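Side-chain contacts in mannitol dehydrogenase (Helicobacter pylori, PDB 3TWO), which probably catalyses the NADP(H)-dependent, zinc-assisted interconversion of cinnamyl alcohols and the corresponding aldehydes, as a medium-chain alcohol dehydrogenase: residues C118-S121 and F122-N125; K173-K176 and G177-V180; L317-G320 and K321-D324; V274-V277 and F278-I281. All blocks are in the same frame, centred on the assembly; numbering follows the deposited sequence.

Contact 1: C118-S121 and F122-N125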
ATOM      1  N   CYS B 118       4.008 -19.758  20.217  1.00 26.36           N
ATOM      2  CA  CYS B 118       3.896 -20.460  18.941  1.00 28.59           C
ATOM      3  C   CYS B 118       4.233 -21.921  19.198  1.00 29.93           C
ATOM      4  O   CYS B 118       5.228 -22.221  19.865  1.00 31.33           O
ATOM      5  CB  CYS B 118       4.863 -19.846  17.903  1.00 28.96           C
ATOM      6  SG  CYS B 118       4.785 -20.526  16.169  1.00 31.61           S
ATOM      7  N   LEU B 119       3.395 -22.815  18.689  1.00 30.60           N
ATOM      8  CA  LEU B 119       3.572 -24.262  18.790  1.00 31.93           C
ATOM      9  C   LEU B 119       4.716 -24.666  17.852  1.00 32.11           C
ATOM     10  O   LEU B 119       4.886 -24.090  16.766  1.00 31.46           O
ATOM     11  CB  LEU B 119       2.232 -24.929  18.418  1.00 31.97           C
ATOM     12  CG  LEU B 119       0.986 -24.635  19.287  1.00 32.75           C
ATOM     13  CD1 LEU B 119      -0.183 -25.597  18.855  1.00 33.66           C
ATOM     14  CD2 LEU B 119       1.207 -24.813  20.856  1.00 27.99           C
ATOM     15  N   ASP B 120       5.561 -25.572  18.314  1.00 32.97           N
ATOM     16  CA  ASP B 120       6.739 -26.000  17.574  1.00 32.43           C
ATOM     17  C   ASP B 120       6.390 -27.293  16.831  1.00 33.01           C
ATOM     18  O   ASP B 120       6.604 -28.376  17.369  1.00 31.85           O
ATOM     19  CB  ASP B 120       7.899 -26.287  18.557  1.00 33.08           C
ATOM     20  CG  ASP B 120       9.210 -26.706  17.837  1.00 34.69           C
ATOM     21  OD1 ASP B 120       9.223 -26.906  16.591  1.00 33.66           O
ATOM     22  OD2 ASP B 120      10.250 -26.821  18.507  1.00 36.03           O
ATOM     23  N   SER B 121       5.909 -27.182  15.595  1.00 33.31           N
ATOM     24  CA  SER B 121       5.525 -28.363  14.773  1.00 35.23           C
ATOM     25  C   SER B 121       6.683 -29.310  14.509  1.00 36.39           C
ATOM     26  O   SER B 121       6.470 -30.422  14.093  1.00 36.86           O
ATOM     27  CB  SER B 121       4.886 -27.954  13.444  1.00 34.50           C
ATOM     28  OG  SER B 121       5.852 -27.365  12.558  1.00 36.36           O
ATOM     29  N   PHE B 122       7.917 -28.870  14.768  1.00 37.56           N
ATOM     30  CA  PHE B 122       9.072 -29.761  14.631  1.00 38.44           C
ATOM     31  C   PHE B 122       9.302 -30.605  15.874  1.00 38.61           C
ATOM     32  O   PHE B 122      10.055 -31.543  15.816  1.00 39.54           O
ATOM     33  CB  PHE B 122      10.315 -28.956  14.232  1.00 37.97           C
ATOM     34  CG  PHE B 122      10.146 -28.308  12.910  1.00 39.28           C
ATOM     35  CD1 PHE B 122       9.558 -27.065  12.818  1.00 35.75           C
ATOM     36  CD2 PHE B 122      10.433 -29.018  11.725  1.00 42.10           C
ATOM     37  CE1 PHE B 122       9.329 -26.468  11.578  1.00 37.15           C
ATOM     38  CE2 PHE B 122      10.222 -28.407  10.466  1.00 41.87           C
ATOM     39  CZ  PHE B 122       9.661 -27.139  10.402  1.00 37.51           C
ATOM     40  N   HIS B 123       8.668 -30.246  16.990  1.00 37.52           N
ATOM     41  CA  HIS B 123       8.753 -31.009  18.239  1.00 37.57           C
ATOM     42  C   HIS B 123       7.394 -31.227  18.835  1.00 37.55           C
ATOM     43  O   HIS B 123       7.057 -30.621  19.851  1.00 36.67           O
ATOM     44  CB  HIS B 123       9.702 -30.328  19.229  1.00 36.15           C
ATOM     45  CG  HIS B 123      11.074 -30.175  18.675  1.00 37.07           C
ATOM     46  ND1 HIS B 123      11.506 -29.011  18.063  1.00 34.61           N
ATOM     47  CD2 HIS B 123      12.090 -31.078  18.551  1.00 33.29           C
ATOM     48  CE1 HIS B 123      12.746 -29.188  17.626  1.00 35.31           C
ATOM     49  NE2 HIS B 123      13.126 -30.430  17.922  1.00 34.94           N
ATOM     50  N   ASP B 124       6.613 -32.053  18.140  1.00 38.41           N
ATOM     51  CA  ASP B 124       5.281 -32.468  18.556  1.00 40.46           C
ATOM     52  C   ASP B 124       4.339 -31.367  19.013  1.00 39.51           C
ATOM     53  O   ASP B 124       3.554 -31.573  19.906  1.00 39.60           O
ATOM     54  CB  ASP B 124       5.417 -33.503  19.646  1.00 43.13           C
ATOM     55  CG  ASP B 124       6.313 -34.633  19.222  1.00 47.03           C
ATOM     56  OD1 ASP B 124       7.373 -34.804  19.868  1.00 51.99           O
ATOM     57  OD2 ASP B 124       5.984 -35.280  18.196  1.00 53.69           O
ATOM     58  N   ASN B 125       4.453 -30.200  18.396  1.00 38.15           N
ATOM     59  CA  ASN B 125       3.607 -29.054  18.676  1.00 38.58           C
ATOM     60  C   ASN B 125       3.639 -28.565  20.103  1.00 37.81           C
ATOM     61  O   ASN B 125       2.649 -27.979  20.546  1.00 37.52           O
ATOM     62  CB  ASN B 125       2.167 -29.272  18.206  1.00 37.83           C
ATOM     63  CG  ASN B 125       2.028 -29.039  16.750  1.00 41.79           C
ATOM     64  OD1 ASN B 125       2.561 -28.069  16.211  1.00 42.33           O
ATOM     65  ND2 ASN B 125       1.347 -29.947  16.069  1.00 46.06           N
TER

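Contact 2: K173-K176 and G177-V180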
ATOM      1  N   LYS B 173      15.768   1.077  -0.894  1.00 27.97           N
ATOM      2  CA  LYS B 173      16.990   1.715  -1.404  1.00 29.27           C
ATOM      3  C   LYS B 173      17.269   3.081  -0.782  1.00 28.80           C
ATOM      4  O   LYS B 173      17.680   4.021  -1.449  1.00 27.53           O
ATOM      5  CB  LYS B 173      16.904   1.872  -2.932  1.00 30.86           C
ATOM      6  CG  LYS B 173      16.870   0.579  -3.715  1.00 34.43           C
ATOM      7  CD  LYS B 173      16.483   1.020  -5.163  1.00 41.85           C
ATOM      8  CE  LYS B 173      16.960   0.028  -6.231  1.00 44.74           C
ATOM      9  NZ  LYS B 173      16.657  -1.308  -5.677  1.00 48.27           N
ATOM     10  N   VAL B 174      17.055   3.211   0.502  1.00 27.36           N
ATOM     11  CA  VAL B 174      17.372   4.488   1.113  1.00 27.33           C
ATOM     12  C   VAL B 174      18.888   4.789   0.894  1.00 28.50           C
ATOM     13  O   VAL B 174      19.749   3.916   1.108  1.00 28.71           O
ATOM     14  CB  VAL B 174      16.954   4.424   2.631  1.00 26.57           C
ATOM     15  CG1 VAL B 174      17.605   5.531   3.430  1.00 24.83           C
ATOM     16  CG2 VAL B 174      15.414   4.430   2.710  1.00 22.42           C
ATOM     17  N   THR B 175      19.200   6.009   0.457  1.00 27.65           N
ATOM     18  CA  THR B 175      20.548   6.351   0.191  1.00 28.05           C
ATOM     19  C   THR B 175      20.870   7.853   0.489  1.00 27.45           C
ATOM     20  O   THR B 175      20.139   8.533   1.203  1.00 26.39           O
ATOM     21  CB  THR B 175      20.956   5.887  -1.261  1.00 29.96           C
ATOM     22  OG1 THR B 175      22.348   6.073  -1.427  1.00 29.44           O
ATOM     23  CG2 THR B 175      20.233   6.694  -2.360  1.00 28.59           C
ATOM     24  N   LYS B 176      21.986   8.347  -0.004  1.00 27.78           N
ATOM     25  CA  LYS B 176      22.363   9.746   0.257  1.00 29.45           C
ATOM     26  C   LYS B 176      21.289  10.746  -0.219  1.00 29.94           C
ATOM     27  O   LYS B 176      20.843  10.704  -1.363  1.00 30.27           O
ATOM     28  CB  LYS B 176      23.653  10.063  -0.425  1.00 29.41           C
ATOM     29  CG  LYS B 176      24.944   9.419   0.146  1.00 34.36           C
ATOM     30  CD  LYS B 176      26.046   9.885  -0.867  1.00 40.61           C
ATOM     31  CE  LYS B 176      27.414   9.302  -0.728  1.00 46.13           C
ATOM     32  NZ  LYS B 176      27.612   8.907   0.652  1.00 50.78           N
ATOM     33  N   GLY B 177      20.855  11.643   0.646  1.00 29.88           N
ATOM     34  CA  GLY B 177      19.842  12.581   0.204  1.00 30.59           C
ATOM     35  C   GLY B 177      18.409  12.101   0.268  1.00 30.18           C
ATOM     36  O   GLY B 177      17.512  12.922   0.153  1.00 30.19           O
ATOM     37  N   THR B 178      18.164  10.806   0.493  1.00 29.95           N
ATOM     38  CA  THR B 178      16.785  10.319   0.670  1.00 27.42           C
ATOM     39  C   THR B 178      16.217  11.049   1.854  1.00 28.28           C
ATOM     40  O   THR B 178      16.889  11.100   2.906  1.00 28.20           O
ATOM     41  CB  THR B 178      16.757   8.842   0.946  1.00 28.68           C
ATOM     42  OG1 THR B 178      17.422   8.178  -0.134  1.00 28.20           O
ATOM     43  CG2 THR B 178      15.301   8.327   1.064  1.00 23.57           C
ATOM     44  N   LYS B 179      15.041  11.684   1.701  1.00 25.93           N
ATOM     45  CA  LYS B 179      14.339  12.132   2.903  1.00 27.44           C
ATOM     46  C   LYS B 179      13.502  11.030   3.633  1.00 26.52           C
ATOM     47  O   LYS B 179      12.485  10.533   3.117  1.00 26.34           O
ATOM     48  CB  LYS B 179      13.503  13.368   2.625  1.00 27.73           C
ATOM     49  CG  LYS B 179      14.355  14.510   2.009  1.00 28.31           C
ATOM     50  CD  LYS B 179      13.484  15.791   1.858  1.00 30.13           C
ATOM     51  CE  LYS B 179      14.378  16.999   1.474  1.00 33.76           C
ATOM     52  NZ  LYS B 179      13.451  18.142   1.316  1.00 35.97           N
ATOM     53  N   VAL B 180      13.929  10.697   4.856  1.00 26.72           N
ATOM     54  CA  VAL B 180      13.384   9.561   5.609  1.00 24.91           C
ATOM     55  C   VAL B 180      12.648  10.059   6.875  1.00 25.92           C
ATOM     56  O   VAL B 180      13.202  10.825   7.687  1.00 25.88           O
ATOM     57  CB  VAL B 180      14.574   8.648   6.041  1.00 25.33           C
ATOM     58  CG1 VAL B 180      14.240   7.747   7.236  1.00 23.64           C
ATOM     59  CG2 VAL B 180      15.076   7.874   4.877  1.00 25.66           C
TER

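Contact 3: L317-G320 and K321-D324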
ATOM      1  N   LEU B 317      20.296  -1.686  30.863  1.00 31.80           N
ATOM      2  CA  LEU B 317      20.430  -3.006  31.460  1.00 32.81           C
ATOM      3  C   LEU B 317      19.592  -3.166  32.704  1.00 31.24           C
ATOM      4  O   LEU B 317      19.746  -2.417  33.631  1.00 31.17           O
ATOM      5  CB  LEU B 317      21.868  -3.235  31.960  1.00 32.76           C
ATOM      6  CG  LEU B 317      22.875  -3.758  30.963  1.00 38.12           C
ATOM      7  CD1 LEU B 317      24.256  -3.988  31.696  1.00 39.00           C
ATOM      8  CD2 LEU B 317      22.342  -5.041  30.331  1.00 35.69           C
ATOM      9  N   ILE B 318      18.775  -4.190  32.733  1.00 29.82           N
ATOM     10  CA  ILE B 318      17.961  -4.511  33.888  1.00 29.68           C
ATOM     11  C   ILE B 318      18.069  -6.001  34.230  1.00 30.13           C
ATOM     12  O   ILE B 318      18.841  -6.768  33.558  1.00 29.76           O
ATOM     13  CB  ILE B 318      16.501  -4.105  33.638  1.00 30.04           C
ATOM     14  CG1 ILE B 318      15.867  -4.864  32.469  1.00 27.23           C
ATOM     15  CG2 ILE B 318      16.378  -2.539  33.452  1.00 30.96           C
ATOM     16  CD1 ILE B 318      14.299  -4.608  32.401  1.00 25.87           C
ATOM     17  N   LEU B 319      17.325  -6.417  35.264  1.00 30.01           N
ATOM     18  CA  LEU B 319      17.267  -7.828  35.659  1.00 30.61           C
ATOM     19  C   LEU B 319      15.880  -8.405  35.368  1.00 30.92           C
ATOM     20  O   LEU B 319      14.922  -7.640  35.142  1.00 30.38           O
ATOM     21  CB  LEU B 319      17.699  -8.043  37.140  1.00 30.28           C
ATOM     22  CG  LEU B 319      19.131  -7.589  37.520  1.00 32.24           C
ATOM     23  CD1 LEU B 319      19.526  -7.746  39.080  1.00 29.08           C
ATOM     24  CD2 LEU B 319      20.114  -8.375  36.652  1.00 30.04           C
ATOM     25  N   GLY B 320      15.774  -9.745  35.361  1.00 30.84           N
ATOM     26  CA  GLY B 320      14.504 -10.425  35.052  1.00 29.77           C
ATOM     27  C   GLY B 320      13.383  -9.970  35.967  1.00 30.11           C
ATOM     28  O   GLY B 320      12.231  -9.826  35.547  1.00 30.50           O
ATOM     29  N   LYS B 321      13.713  -9.671  37.215  1.00 30.50           N
ATOM     30  CA  LYS B 321      12.694  -9.213  38.157  1.00 29.90           C
ATOM     31  C   LYS B 321      12.199  -7.814  37.793  1.00 30.14           C
ATOM     32  O   LYS B 321      11.275  -7.335  38.398  1.00 30.95           O
ATOM     33  CB  LYS B 321      13.259  -9.203  39.587  1.00 30.79           C
ATOM     34  CG  LYS B 321      14.077  -7.973  39.814  1.00 29.14           C
ATOM     35  CD  LYS B 321      15.020  -8.035  41.015  1.00 35.23           C
ATOM     36  CE  LYS B 321      15.776  -6.731  41.058  1.00 33.33           C
ATOM     37  NZ  LYS B 321      16.414  -6.467  42.377  1.00 44.39           N
ATOM     38  N   ASP B 322      12.811  -7.116  36.852  1.00 29.07           N
ATOM     39  CA  ASP B 322      12.324  -5.749  36.536  1.00 28.30           C
ATOM     40  C   ASP B 322      11.367  -5.797  35.373  1.00 27.84           C
ATOM     41  O   ASP B 322      10.904  -4.747  34.912  1.00 27.92           O
ATOM     42  CB  ASP B 322      13.502  -4.811  36.137  1.00 28.45           C
ATOM     43  CG  ASP B 322      14.553  -4.635  37.250  1.00 30.86           C
ATOM     44  OD1 ASP B 322      14.191  -4.118  38.355  1.00 30.23           O
ATOM     45  OD2 ASP B 322      15.756  -4.980  37.023  1.00 35.13           O
ATOM     46  N   ILE B 323      11.085  -6.992  34.834  1.00 27.93           N
ATOM     47  CA  ILE B 323      10.333  -7.075  33.564  1.00 26.88           C
ATOM     48  C   ILE B 323       8.983  -6.326  33.619  1.00 27.52           C
ATOM     49  O   ILE B 323       8.634  -5.571  32.669  1.00 27.81           O
ATOM     50  CB  ILE B 323      10.093  -8.576  33.097  1.00 27.05           C
ATOM     51  CG1 ILE B 323      11.406  -9.242  32.672  1.00 26.88           C
ATOM     52  CG2 ILE B 323       9.177  -8.641  31.916  1.00 26.13           C
ATOM     53  CD1 ILE B 323      11.405 -10.766  32.726  1.00 27.88           C
ATOM     54  N   ASP B 324       8.231  -6.537  34.701  1.00 26.02           N
ATOM     55  CA  ASP B 324       6.978  -5.879  34.877  1.00 27.60           C
ATOM     56  C   ASP B 324       7.098  -4.372  34.897  1.00 27.23           C
ATOM     57  O   ASP B 324       6.300  -3.711  34.282  1.00 26.26           O
ATOM     58  CB  ASP B 324       6.273  -6.386  36.124  1.00 28.93           C
ATOM     59  CG  ASP B 324       5.655  -7.766  35.883  1.00 31.60           C
ATOM     60  OD1 ASP B 324       5.999  -8.721  36.546  1.00 37.38           O
ATOM     61  OD2 ASP B 324       4.849  -7.880  34.982  1.00 35.06           O
TER

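Contact 4: V274-V277 and F278-I281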
ATOM      1  N   VAL B 274      -6.420   1.024   9.365  1.00 24.54           N
ATOM      2  CA  VAL B 274      -6.509   0.487   8.030  1.00 24.23           C
ATOM      3  C   VAL B 274      -6.441   1.627   6.953  1.00 25.77           C
ATOM      4  O   VAL B 274      -6.553   2.842   7.276  1.00 25.19           O
ATOM      5  CB  VAL B 274      -7.849  -0.271   7.879  1.00 25.11           C
ATOM      6  CG1 VAL B 274      -8.110  -1.297   9.109  1.00 23.44           C
ATOM      7  CG2 VAL B 274      -9.026   0.708   7.757  1.00 21.90           C
ATOM      8  N   LEU B 275      -6.282   1.247   5.680  1.00 25.05           N
ATOM      9  CA  LEU B 275      -6.454   2.176   4.596  1.00 25.97           C
ATOM     10  C   LEU B 275      -7.453   1.551   3.631  1.00 25.69           C
ATOM     11  O   LEU B 275      -7.342   0.383   3.316  1.00 26.09           O
ATOM     12  CB  LEU B 275      -5.093   2.421   3.911  1.00 25.95           C
ATOM     13  CG  LEU B 275      -4.100   3.356   4.637  1.00 25.49           C
ATOM     14  CD1 LEU B 275      -2.675   3.173   4.069  1.00 21.43           C
ATOM     15  CD2 LEU B 275      -4.565   4.856   4.571  1.00 24.12           C
ATOM     16  N   SER B 276      -8.445   2.310   3.203  1.00 25.26           N
ATOM     17  CA  SER B 276      -9.393   1.845   2.206  1.00 26.80           C
ATOM     18  C   SER B 276      -8.940   2.204   0.797  1.00 26.46           C
ATOM     19  O   SER B 276      -8.064   3.073   0.619  1.00 27.12           O
ATOM     20  CB  SER B 276     -10.778   2.479   2.443  1.00 27.55           C
ATOM     21  OG  SER B 276     -10.848   3.726   1.796  1.00 29.94           O
ATOM     22  N   VAL B 277      -9.572   1.603  -0.203  1.00 26.43           N
ATOM     23  CA  VAL B 277      -9.352   2.031  -1.602  1.00 27.75           C
ATOM     24  C   VAL B 277      -9.487   3.572  -1.824  1.00 27.11           C
ATOM     25  O   VAL B 277      -8.698   4.177  -2.581  1.00 27.19           O
ATOM     26  CB  VAL B 277     -10.241   1.212  -2.684  1.00 28.40           C
ATOM     27  CG1 VAL B 277      -9.947  -0.242  -2.589  1.00 28.76           C
ATOM     28  CG2 VAL B 277     -11.764   1.425  -2.501  1.00 29.80           C
ATOM     29  N   PHE B 278     -10.470   4.191  -1.167  1.00 27.19           N
ATOM     30  CA  PHE B 278     -10.693   5.654  -1.273  1.00 27.00           C
ATOM     31  C   PHE B 278      -9.494   6.411  -0.733  1.00 25.50           C
ATOM     32  O   PHE B 278      -9.101   7.366  -1.334  1.00 25.25           O
ATOM     33  CB  PHE B 278     -12.007   6.066  -0.564  1.00 26.98           C
ATOM     34  CG  PHE B 278     -13.238   5.652  -1.322  1.00 30.19           C
ATOM     35  CD1 PHE B 278     -13.657   4.290  -1.341  1.00 30.77           C
ATOM     36  CD2 PHE B 278     -13.957   6.597  -2.066  1.00 29.30           C
ATOM     37  CE1 PHE B 278     -14.808   3.896  -2.083  1.00 32.63           C
ATOM     38  CE2 PHE B 278     -15.100   6.236  -2.807  1.00 31.87           C
ATOM     39  CZ  PHE B 278     -15.543   4.880  -2.831  1.00 34.43           C
ATOM     40  N   ASP B 279      -8.907   5.956   0.381  1.00 24.53           N
ATOM     41  CA  ASP B 279      -7.717   6.581   0.915  1.00 24.38           C
ATOM     42  C   ASP B 279      -6.546   6.492  -0.039  1.00 25.08           C
ATOM     43  O   ASP B 279      -5.845   7.509  -0.211  1.00 23.39           O
ATOM     44  CB  ASP B 279      -7.279   5.969   2.243  1.00 25.20           C
ATOM     45  CG  ASP B 279      -8.392   5.994   3.303  1.00 27.50           C
ATOM     46  OD1 ASP B 279      -9.195   6.936   3.293  1.00 28.65           O
ATOM     47  OD2 ASP B 279      -8.462   5.079   4.149  1.00 27.97           O
ATOM     48  N   PHE B 280      -6.306   5.309  -0.643  1.00 24.74           N
ATOM     49  CA  PHE B 280      -5.182   5.195  -1.589  1.00 24.94           C
ATOM     50  C   PHE B 280      -5.339   6.102  -2.812  1.00 25.48           C
ATOM     51  O   PHE B 280      -4.390   6.757  -3.216  1.00 25.64           O
ATOM     52  CB  PHE B 280      -4.965   3.772  -2.060  1.00 23.18           C
ATOM     53  CG  PHE B 280      -4.267   2.912  -1.052  1.00 23.31           C
ATOM     54  CD1 PHE B 280      -4.979   1.974  -0.284  1.00 22.96           C
ATOM     55  CD2 PHE B 280      -2.903   3.011  -0.866  1.00 22.53           C
ATOM     56  CE1 PHE B 280      -4.279   1.143   0.655  1.00 22.89           C
ATOM     57  CE2 PHE B 280      -2.230   2.183   0.076  1.00 24.74           C
ATOM     58  CZ  PHE B 280      -2.922   1.263   0.818  1.00 22.02           C
ATOM     59  N   ILE B 281      -6.544   6.155  -3.366  1.00 25.31           N
ATOM     60  CA  ILE B 281      -6.789   6.912  -4.575  1.00 24.66           C
ATOM     61  C   ILE B 281      -6.741   8.409  -4.272  1.00 26.12           C
ATOM     62  O   ILE B 281      -6.199   9.198  -5.078  1.00 25.20           O
ATOM     63  CB  ILE B 281      -8.109   6.457  -5.232  1.00 25.83           C
ATOM     64  CG1 ILE B 281      -7.841   5.083  -5.898  1.00 24.31           C
ATOM     65  CG2 ILE B 281      -8.652   7.485  -6.268  1.00 25.52           C
ATOM     66  CD1 ILE B 281      -9.055   4.249  -6.119  1.00 24.75           C
TER
HETATM   67  O   HOH W   1      -8.658   5.552   6.676  1.00 30.00           O

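Contact 1: C118-S121 and F122-N125
Asp120 and His123 hold together a surface turn by a His-carboxylate hydrogen bond. The turn lies between strands 119-120 and 126-127, in the GroES-like part of the chain. His123 ND1 donates to Asp120 OD2 at 2.6 Å. The oxygen lies close to the plane of the imidazole, but the donor stands above the carboxylate plane, and the two planes are 76° apart. The other oxygen, Asp120 OD1, accepts from the backbone N of Phe122 at 3.0 Å. It also sits at the edge of the Phe122 ring. Asp120 has CG anti to its own N (chi1 -178°), which carries the carboxylate forward over the next residues. Each carboxylate oxygen thus has a donor, which limits rotation of the group. The main chain adds to this: Asp120 O takes a bond from His123 N at 2.8 Å and a weak one from Asn125 N. Asn125 OD1 comes 3.3 Å from Ser121 CA, and Leu119 CD2 packs on Asn125 O. The His123 ring stacks on His25, and Phe122 touches Val113. The arrangement is that of a type I beta turn, Asp120 to His123, within a beta-hairpin connection, its first side chain bonded to the third and fourth residues.

Contact 2: K173-K176 and G177-V180
Thr175 and Thr178 close a type II beta turn with two hydrogen bonds, one from the main chain and one using a side chain. In the first, Thr178 N donates to Thr175 O at 3.1 Å, the donor standing above the carbonyl plane. In the second, Thr175 N donates to Thr178 OG1 at 2.9 Å, nearly straight at 167°. Thr178 places OG1 beside its own backbone N (chi1 -57°), and from there the hydroxyl reaches back across the turn. The same oxygen lies 3.0 Å from Thr175 O. The two threonine side chains are nearly perpendicular, with Thr175 CG2 at 3.9 Å from Thr178 OG1.

Backbone shape forms a second group. Gly177 has positive phi (84°), as is usual at the third position of a type II turn. Ahead of the turn, Lys173 is the C-prime residue of the Schellman motif that ends helix 158-171.

An apolar contact lies at the base of the turn. Val174 CG1 meets Val180 CG2 at 3.7 Å, one side chain lying square across the other. Both valines also pack on Phe237 and Ala201, joining the turn to the parallel sheet. Polar bonds thus fix the exposed end of the turn, while buried valines anchor its base where strand 179-183 begins.

Contact 3: L317-G320 and K321-D324
Ile318 and Asp322 lie alongside each other, their side chains running opposite ways. Ile318 CD1 rests 3.8 Å from Asp322 CB, and Ile318 CB is 3.6 Å from Asp322 OD2. The isoleucine has CG1 between its backbone N and carbonyl carbon (chi1 62°), and this sends the CD1 end along the aspartate. The carboxylate itself turns back to the main chain. Asp322 OD2 accepts from Leu319 N at 2.8 Å, at 162°, through its anti lone pair, the one away from the other oxygen. The reverse bond is made by the backbone, with Asp322 N donating to Leu319 O at 2.8 Å. Residues 319 and 322 therefore hold each other by two bonds.

Ile323 faces the next carbonyl. Its N donates to Gly320 O, and its CG1 and CD1 fold over that same oxygen, with CG1 only 3.0 Å away. Beyond the two segments, Gly320 N bonds to Ser346 OG, and Ile323 packs on Ile341. These bonds mark the passage from strand 315-318 through a short 3-10 turn into helix 323-331, the start of a beta-alpha-beta unit that returns in strand 338-342. Where the strand gives way to the turn, a carboxylate satisfies a main-chain N-H. Its negative charge, near the helix start, would be expected to suit the helix dipole.

Contact 4: V274-V277 and F278-I281
Ser276 and Asp279 are brought together by their first torsions. Ser276 OG lies between its own N and carbonyl carbon (chi1 87°) and so points at the first turn of helix 277-282. Asp279 CG is anti to its carbonyl carbon (chi1 -55°), and its carboxylate reaches back to the strand. The result is a capping box. Ser276 OG, at the N-cap, accepts from Asp279 N at 3.3 Å and weakly from Phe278 N. In return Ser276 N donates to Asp279 OD2 at 2.9 Å, almost straight at 170°, from above the carboxylate plane. A water also donates to Asp279 OD2 at 2.6 Å and has a weak bond to Val274 O. The first helical bonds follow: Phe280 N to Ser276 O, and Ile281 N to Val277 O.

Apolar groups pack beside the box. Leu275 lies across the Phe280 side chain, roughly perpendicular to it, with Leu275 CB 3.6 Å from Phe280 CE1. Leu275 CD2 also lies on Asp279 CB, at 3.7 Å. Separately, Val277 CG2 is 3.6 Å from Phe278 CD1.

The second subunit covers much of this region. Residues 274-276 pair antiparallel with a strand of that chain, and Phe278 meets Trp53 of the second subunit edge-to-face. Phe280 packs on Phe280 of that subunit. A hydroxyl thus satisfies N-H groups at the helix start, while a carboxylate takes the strand N-H. The helix is thereby fixed directly after a strand that belongs to the dimer interface.

In the fold
The four contacts are separate local turns and caps, and no two of them touch. In contact 1 the side chain of Phe122 is about 7 Å from a zinc ion, near the Cys95, Cys98, Cys101 and Cys109 site. In contact 3 the side chain of Ile323 is about 14 Å from a zinc ion. The centres of contacts 1 and 3 are 28 Å apart. Contact 2 opens strand 179-183, central in the NADPH-binding parallel sheet, and contact 4 adjoins its outermost strand 287-290; their nearest atoms are about 17 Å apart. The side chain of Ile281 in contact 4 is about 4 Å from a bound NADPH. Contact 4 alone meets the second subunit.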